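Local coordinates for protein acetylserotonin O-methyltransferase (Homo sapiens, PDB 4A6D) that catalyses the last step of melatonin synthesis, transferring a methyl group from S-adenosylmethionine to the hydroxyl of N-acetylserotonin, and works as a homodimer, at residues Gln155-Leu160 and Pro212-Thr217; Glu162-Asn167 and Gly191-Glu196. All coordinates share one frame; numbering follows the deposited sequence.

Contact 1: Gln155-Leu160 and Pro212-Thr217. With SAM (S-adenosylmethionine), chain D.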
loop_
_atom_site.group_PDB
_atom_site.type_symbol
_atom_site.label_atom_id
_atom_site.label_comp_id
_atom_site.label_asym_id
_atom_site.label_seq_id
_atom_site.Cartn_x
_atom_site.Cartn_y
_atom_site.Cartn_z
ATOM N N GLN A 155 -18.292 -3.119 12.530
ATOM C CA GLN A 155 -17.458 -3.032 11.327
ATOM C C GLN A 155 -16.621 -4.305 11.117
ATOM O O GLN A 155 -16.632 -4.841 10.005
ATOM C CB GLN A 155 -16.618 -1.721 11.284
ATOM C CG GLN A 155 -15.471 -1.685 10.253
ATOM C CD GLN A 155 -15.868 -1.353 8.821
ATOM O OE1 GLN A 155 -15.504 -0.295 8.284
ATOM N NE2 GLN A 155 -16.533 -2.282 8.131
ATOM N N PHE A 156 -15.944 -4.808 12.172
ATOM C CA PHE A 156 -15.153 -6.044 12.090
ATOM C C PHE A 156 -16.046 -7.204 11.599
ATOM O O PHE A 156 -15.690 -7.911 10.649
ATOM C CB PHE A 156 -14.516 -6.391 13.456
ATOM C CG PHE A 156 -13.626 -7.615 13.441
ATOM C CD1 PHE A 156 -12.303 -7.529 13.027
ATOM C CD2 PHE A 156 -14.126 -8.868 13.813
ATOM C CE1 PHE A 156 -11.483 -8.668 12.992
ATOM C CE2 PHE A 156 -13.308 -10.017 13.776
ATOM C CZ PHE A 156 -11.988 -9.908 13.379
ATOM N N MET A 157 -17.223 -7.358 12.237
ATOM C CA MET A 157 -18.224 -8.389 11.954
ATOM C C MET A 157 -18.784 -8.315 10.547
ATOM O O MET A 157 -18.977 -9.358 9.914
ATOM C CB MET A 157 -19.353 -8.302 12.973
ATOM C CG MET A 157 -18.987 -8.896 14.313
ATOM S SD MET A 157 -20.307 -8.698 15.524
ATOM C CE MET A 157 -21.605 -9.728 14.770
ATOM N N GLN A 158 -19.034 -7.076 10.049
ATOM C CA GLN A 158 -19.555 -6.847 8.706
ATOM C C GLN A 158 -18.456 -7.182 7.703
ATOM O O GLN A 158 -18.746 -7.731 6.641
ATOM C CB GLN A 158 -19.957 -5.379 8.521
ATOM C CG GLN A 158 -21.214 -4.892 9.245
ATOM C CD GLN A 158 -21.294 -3.371 9.180
ATOM O OE1 GLN A 158 -20.336 -2.650 9.493
ATOM N NE2 GLN A 158 -22.428 -2.842 8.741
ATOM N N ALA A 159 -17.196 -6.851 8.053
ATOM C CA ALA A 159 -16.021 -7.049 7.202
ATOM C C ALA A 159 -15.760 -8.515 6.963
ATOM O O ALA A 159 -15.662 -8.944 5.809
ATOM C CB ALA A 159 -14.791 -6.374 7.815
ATOM N N LEU A 160 -15.707 -9.290 8.044
ATOM C CA LEU A 160 -15.448 -10.729 7.991
ATOM C C LEU A 160 -16.467 -11.610 7.273
ATOM O O LEU A 160 -16.064 -12.584 6.634
ATOM C CB LEU A 160 -14.981 -11.289 9.349
ATOM C CG LEU A 160 -13.453 -11.137 9.565
ATOM C CD1 LEU A 160 -13.049 -9.703 9.907
ATOM C CD2 LEU A 160 -12.947 -12.066 10.609
ATOM N N PRO A 212 -20.184 -13.174 24.180
ATOM C CA PRO A 212 -21.457 -12.452 24.391
ATOM C C PRO A 212 -21.711 -11.181 23.610
ATOM O O PRO A 212 -22.850 -10.964 23.211
ATOM C CB PRO A 212 -21.433 -12.156 25.885
ATOM C CG PRO A 212 -20.713 -13.330 26.463
ATOM C CD PRO A 212 -19.663 -13.701 25.466
ATOM N N GLU A 213 -20.677 -10.336 23.423
ATOM C CA GLU A 213 -20.735 -9.062 22.714
ATOM C C GLU A 213 -21.000 -9.250 21.202
ATOM O O GLU A 213 -21.696 -8.428 20.590
ATOM C CB GLU A 213 -19.419 -8.282 22.935
ATOM C CG GLU A 213 -19.096 -8.014 24.404
ATOM C CD GLU A 213 -18.179 -9.000 25.115
ATOM O OE1 GLU A 213 -18.458 -10.227 25.098
ATOM O OE2 GLU A 213 -17.191 -8.530 25.724
ATOM N N VAL A 214 -20.429 -10.330 20.606
ATOM C CA VAL A 214 -20.599 -10.650 19.190
ATOM C C VAL A 214 -22.005 -11.204 18.949
ATOM O O VAL A 214 -22.693 -10.747 18.042
ATOM C CB VAL A 214 -19.461 -11.563 18.642
ATOM C CG1 VAL A 214 -19.801 -12.141 17.266
ATOM C CG2 VAL A 214 -18.137 -10.802 18.592
ATOM N N VAL A 215 -22.445 -12.132 19.794
ATOM C CA VAL A 215 -23.772 -12.756 19.709
ATOM C C VAL A 215 -24.904 -11.693 19.762
ATOM O O VAL A 215 -25.816 -11.732 18.926
ATOM C CB VAL A 215 -23.910 -13.897 20.754
ATOM C CG1 VAL A 215 -25.340 -14.433 20.844
ATOM C CG2 VAL A 215 -22.923 -15.029 20.445
ATOM N N TRP A 216 -24.777 -10.701 20.680
ATOM C CA TRP A 216 -25.737 -9.618 20.879
ATOM C C TRP A 216 -25.789 -8.750 19.641
ATOM O O TRP A 216 -26.877 -8.535 19.112
ATOM C CB TRP A 216 -25.408 -8.827 22.158
ATOM C CG TRP A 216 -26.370 -7.720 22.511
ATOM C CD1 TRP A 216 -26.216 -6.390 22.245
ATOM C CD2 TRP A 216 -27.585 -7.840 23.270
ATOM N NE1 TRP A 216 -27.262 -5.673 22.785
ATOM C CE2 TRP A 216 -28.127 -6.539 23.401
ATOM C CE3 TRP A 216 -28.273 -8.922 23.853
ATOM C CZ2 TRP A 216 -29.329 -6.292 24.087
ATOM C CZ3 TRP A 216 -29.456 -8.673 24.548
ATOM C CH2 TRP A 216 -29.978 -7.375 24.649
ATOM N N THR A 217 -24.612 -8.338 19.124
ATOM C CA THR A 217 -24.472 -7.535 17.899
ATOM C C THR A 217 -25.046 -8.282 16.678
ATOM O O THR A 217 -25.739 -7.666 15.863
ATOM C CB THR A 217 -23.001 -7.125 17.689
ATOM O OG1 THR A 217 -22.531 -6.439 18.844
ATOM C CG2 THR A 217 -22.807 -6.242 16.482
HETATM N N SAM D . -15.423 -17.540 11.794
HETATM C CA SAM D . -15.643 -16.152 11.332
HETATM C C SAM D . -15.225 -15.819 9.884
HETATM O O SAM D . -14.329 -16.469 9.387
HETATM O OXT SAM D . -15.766 -14.901 9.187
HETATM C CB SAM D . -15.003 -15.248 12.355
HETATM C CG SAM D . -13.471 -15.308 12.357
HETATM S SD SAM D . -12.862 -14.073 13.562
HETATM C CE SAM D . -11.191 -13.946 13.070
HETATM C "C5'" SAM D . -12.528 -15.060 15.058
HETATM C "C4'" SAM D . -13.876 -15.169 15.785
HETATM O "O4'" SAM D . -13.583 -15.839 16.997
HETATM C "C3'" SAM D . -14.480 -13.761 16.161
HETATM O "O3'" SAM D . -15.856 -13.660 15.758
HETATM C "C2'" SAM D . -14.246 -13.702 17.706
HETATM O "O2'" SAM D . -15.165 -12.939 18.489
HETATM C "C1'" SAM D . -14.322 -15.196 18.067
HETATM N N9 SAM D . -13.672 -15.505 19.358
HETATM C C8 SAM D . -12.421 -15.064 19.783
HETATM N N7 SAM D . -12.161 -15.538 20.964
HETATM C C5 SAM D . -13.253 -16.272 21.416
HETATM C C6 SAM D . -13.582 -16.985 22.584
HETATM N N6 SAM D . -12.655 -17.094 23.566
HETATM N N1 SAM D . -14.792 -17.647 22.660
HETATM C C2 SAM D . -15.711 -17.541 21.691
HETATM N N3 SAM D . -15.428 -16.856 20.573
HETATM C C4 SAM D . -14.230 -16.273 20.366
#

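Contact 2: Glu162-Asn167 and Gly191-Glu196. With SAM (S-adenosylmethionine), chain D.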
loop_
_atom_site.group_PDB
_atom_site.type_symbol
_atom_site.label_atom_id
_atom_site.label_comp_id
_atom_site.label_asym_id
_atom_site.label_seq_id
_atom_site.Cartn_x
_atom_site.Cartn_y
_atom_site.Cartn_z
ATOM N N GLU A 162 -18.123 -10.976 4.558
ATOM C CA GLU A 162 -17.982 -10.711 3.140
ATOM C C GLU A 162 -17.268 -11.769 2.308
ATOM O O GLU A 162 -17.749 -12.079 1.207
ATOM C CB GLU A 162 -17.469 -9.298 2.912
ATOM C CG GLU A 162 -18.519 -8.257 3.259
ATOM C CD GLU A 162 -18.122 -6.826 2.977
ATOM O OE1 GLU A 162 -16.906 -6.534 2.977
ATOM O OE2 GLU A 162 -19.033 -5.989 2.786
ATOM N N VAL A 163 -16.173 -12.370 2.828
ATOM C CA VAL A 163 -15.456 -13.399 2.058
ATOM C C VAL A 163 -16.315 -14.648 1.757
ATOM O O VAL A 163 -16.203 -15.241 0.668
ATOM C CB VAL A 163 -14.054 -13.740 2.620
ATOM C CG1 VAL A 163 -14.149 -14.581 3.901
ATOM C CG2 VAL A 163 -13.187 -14.429 1.550
ATOM N N TRP A 164 -17.210 -15.003 2.698
ATOM C CA TRP A 164 -18.064 -16.171 2.544
ATOM C C TRP A 164 -19.088 -16.098 1.412
ATOM O O TRP A 164 -19.504 -17.140 0.898
ATOM C CB TRP A 164 -18.605 -16.639 3.895
ATOM C CG TRP A 164 -17.532 -16.711 4.955
ATOM C CD1 TRP A 164 -17.511 -16.047 6.146
ATOM C CD2 TRP A 164 -16.276 -17.417 4.863
ATOM N NE1 TRP A 164 -16.324 -16.291 6.804
ATOM C CE2 TRP A 164 -15.556 -17.145 6.047
ATOM C CE3 TRP A 164 -15.673 -18.232 3.866
ATOM C CZ2 TRP A 164 -14.280 -17.672 6.285
ATOM C CZ3 TRP A 164 -14.403 -18.749 4.097
ATOM C CH2 TRP A 164 -13.720 -18.468 5.297
ATOM N N SER A 165 -19.412 -14.881 0.952
ATOM C CA SER A 165 -20.310 -14.668 -0.186
ATOM C C SER A 165 -19.655 -15.164 -1.495
ATOM O O SER A 165 -20.363 -15.503 -2.445
ATOM C CB SER A 165 -20.680 -13.193 -0.303
ATOM O OG SER A 165 -19.548 -12.366 -0.517
ATOM N N VAL A 166 -18.305 -15.226 -1.521
ATOM C CA VAL A 166 -17.510 -15.704 -2.659
ATOM C C VAL A 166 -16.840 -17.056 -2.396
ATOM O O VAL A 166 -16.814 -17.886 -3.289
ATOM C CB VAL A 166 -16.470 -14.669 -3.173
ATOM C CG1 VAL A 166 -17.018 -13.885 -4.347
ATOM C CG2 VAL A 166 -16.006 -13.727 -2.075
ATOM N N ASN A 167 -16.254 -17.250 -1.194
ATOM C CA ASN A 167 -15.497 -18.453 -0.819
ATOM C C ASN A 167 -16.289 -19.528 -0.045
ATOM O O ASN A 167 -15.803 -20.657 0.075
ATOM C CB ASN A 167 -14.242 -18.038 -0.009
ATOM C CG ASN A 167 -13.008 -18.904 -0.217
ATOM O OD1 ASN A 167 -11.884 -18.392 -0.291
ATOM N ND2 ASN A 167 -13.162 -20.237 -0.284
ATOM N N GLY A 191 -22.602 -15.158 11.708
ATOM C CA GLY A 191 -23.251 -16.378 11.235
ATOM C C GLY A 191 -23.409 -16.523 9.733
ATOM O O GLY A 191 -24.251 -17.303 9.282
ATOM N N ALA A 192 -22.602 -15.775 8.944
ATOM C CA ALA A 192 -22.635 -15.790 7.480
ATOM C C ALA A 192 -22.338 -17.187 6.922
ATOM O O ALA A 192 -23.118 -17.703 6.113
ATOM C CB ALA A 192 -21.651 -14.780 6.926
ATOM N N LEU A 193 -21.243 -17.813 7.399
ATOM C CA LEU A 193 -20.843 -19.150 6.995
ATOM C C LEU A 193 -21.924 -20.177 7.370
ATOM O O LEU A 193 -22.265 -21.028 6.551
ATOM C CB LEU A 193 -19.466 -19.497 7.591
ATOM C CG LEU A 193 -18.666 -20.619 6.914
ATOM C CD1 LEU A 193 -18.385 -20.324 5.422
ATOM C CD2 LEU A 193 -17.387 -20.867 7.655
ATOM N N ALA A 194 -22.526 -20.035 8.570
ATOM C CA ALA A 194 -23.602 -20.911 9.041
ATOM C C ALA A 194 -24.842 -20.774 8.165
ATOM O O ALA A 194 -25.461 -21.779 7.862
ATOM C CB ALA A 194 -23.944 -20.593 10.476
ATOM N N LYS A 195 -25.194 -19.550 7.737
ATOM C CA LYS A 195 -26.333 -19.294 6.847
ATOM C C LYS A 195 -26.132 -20.056 5.533
ATOM O O LYS A 195 -27.072 -20.696 5.052
ATOM C CB LYS A 195 -26.495 -17.786 6.571
ATOM C CG LYS A 195 -27.504 -17.070 7.477
ATOM C CD LYS A 195 -27.337 -15.532 7.432
ATOM C CE LYS A 195 -28.614 -14.766 7.731
ATOM N NZ LYS A 195 -28.358 -13.325 8.011
ATOM N N GLU A 196 -24.894 -20.037 5.001
ATOM C CA GLU A 196 -24.499 -20.718 3.768
ATOM C C GLU A 196 -24.537 -22.216 3.963
ATOM O O GLU A 196 -25.073 -22.934 3.114
ATOM C CB GLU A 196 -23.096 -20.260 3.322
ATOM C CG GLU A 196 -22.553 -20.970 2.090
ATOM C CD GLU A 196 -23.136 -20.551 0.757
ATOM O OE1 GLU A 196 -22.898 -19.392 0.345
ATOM O OE2 GLU A 196 -23.762 -21.405 0.088
HETATM N N SAM D . -15.423 -17.540 11.794
HETATM C CA SAM D . -15.643 -16.152 11.332
HETATM C C SAM D . -15.225 -15.819 9.884
HETATM O O SAM D . -14.329 -16.469 9.387
HETATM O OXT SAM D . -15.766 -14.901 9.187
HETATM C CB SAM D . -15.003 -15.248 12.355
HETATM C CG SAM D . -13.471 -15.308 12.357
HETATM S SD SAM D . -12.862 -14.073 13.562
HETATM C CE SAM D . -11.191 -13.946 13.070
HETATM C "C5'" SAM D . -12.528 -15.060 15.058
HETATM C "C4'" SAM D . -13.876 -15.169 15.785
HETATM O "O4'" SAM D . -13.583 -15.839 16.997
HETATM C "C3'" SAM D . -14.480 -13.761 16.161
HETATM O "O3'" SAM D . -15.856 -13.660 15.758
HETATM C "C2'" SAM D . -14.246 -13.702 17.706
HETATM O "O2'" SAM D . -15.165 -12.939 18.489
HETATM C "C1'" SAM D . -14.322 -15.196 18.067
HETATM N N9 SAM D . -13.672 -15.505 19.358
HETATM C C8 SAM D . -12.421 -15.064 19.783
HETATM N N7 SAM D . -12.161 -15.538 20.964
HETATM C C5 SAM D . -13.253 -16.272 21.416
HETATM C C6 SAM D . -13.582 -16.985 22.584
HETATM N N6 SAM D . -12.655 -17.094 23.566
HETATM N N1 SAM D . -14.792 -17.647 22.660
HETATM C C2 SAM D . -15.711 -17.541 21.691
HETATM N N3 SAM D . -15.428 -16.856 20.573
HETATM C C4 SAM D . -14.230 -16.273 20.366
#

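Contact 1: Gln155-Leu160 and Pro212-Thr217
Met157 of helix 150-161 reaches across to Val214 and Thr217 of helix 212-221, and its thioether end makes the close contacts in this buried contact. The side chains meet through apolar atoms. Met157 SD lies 3.6 Å from CG2 of Thr217 and 3.9 Å from CG1 of Val214. Met157 CE also lies against the backbone O of Val214, at 3.6 Å and without a hydrogen bond. With CG anti to the carbonyl carbon (chi1 -77°) and chi2 extended, the chain runs straight out from its helix; the bend at chi3 (65°) then lays CE against the first turn of the other helix. Beyond these two segments, Met157 also packs on Ala190 and Phe222.

Hydrogen bonding stays within helix 212-221. OG1 of Thr217 donates to O of Glu213 at 2.8 Å, sharing that oxygen with the Thr217 backbone N. The bond turns the hydroxyl back onto its own helix and leaves CG2 for the sulfur.

Val214 and the first helix also meet S-adenosylmethionine. Val214 is forked between two partners: CG1 faces Met157, and CG2 lies 3.7 Å from the ribose O2'. From the first helix, CD2 of Leu160 is 3.6 Å from the cofactor's sulfonium SD, which sits at the edge of the Phe156 ring, and CD1 of the same leucine covers the centre of one face of that ring. Asp210 and Tyr147 hydrogen-bond the cofactor nearby.

The chemistry thus divides: a thioether bridges two helices by van der Waals contact, while neighbouring apolar groups shape the wall around the cofactor's ribose and sulfonium.

Contact 2: Glu162-Asn167 and Gly191-Glu196
Trp164 of helix 164-173 leans onto Leu193 and Ala192 at the start of helix 192-200. Its CB lies 4.0 Å from CD1 of Leu193, and chi1 of -47° sets CG beside the backbone N, turning the indole between that leucine and Val163. Leu193 CD1 approaches one face off-centre, near the rim, 3.6 Å from CD2 of Trp164; CG1 of Val163 covers the centre of the opposite face. Farther round the edge, CD1 of Trp164 meets CB of Ala192 at 4.4 Å. On the pyrrole edge, NE1 of Trp164 donates to OXT of S-adenosylmethionine at 2.8 Å, nearly straight at 168°. CZ2 of Trp164 lies 3.3 Å from O of S-adenosylmethionine, the other carboxylate oxygen. Without the indole, as with an alanine at this position, OXT is likely to lose this donor and a gap to open between Val163 and Leu193. Arg252 packs against the indole, and Tyr9 of the second subunit packs on Val163.

Gly191 sits at the N-cap position of helix 192-200, within a glycine-rich turn consistent with a Rossmann-type GxGxxA motif. Held between apolar groups on both faces, the indole presents its N-H squarely to the cofactor's carboxylate.

How the contacts relate
Contacts 1 and 2 illustrate how a Rossmann-like methyltransferase builds one cofactor pocket from helices spread over about 70 residues. Their centres are 14 Å apart, and both lie in the O-methyltransferase domain. Along the chain, helix 150-161 leads almost directly into helix 164-173; then come strand 182-186, helix 192-200, strand 205-210 and helix 212-221, so contact 2 is nested inside the loop closed by contact 1. The two parallel strands are neighbours in the seven-stranded sheet. S-adenosylmethionine is the element the contacts share: contact 1 borders its ribose and sulfonium, contact 2 its carboxylate. Consecutive helices thus address different parts of a single extended ligand.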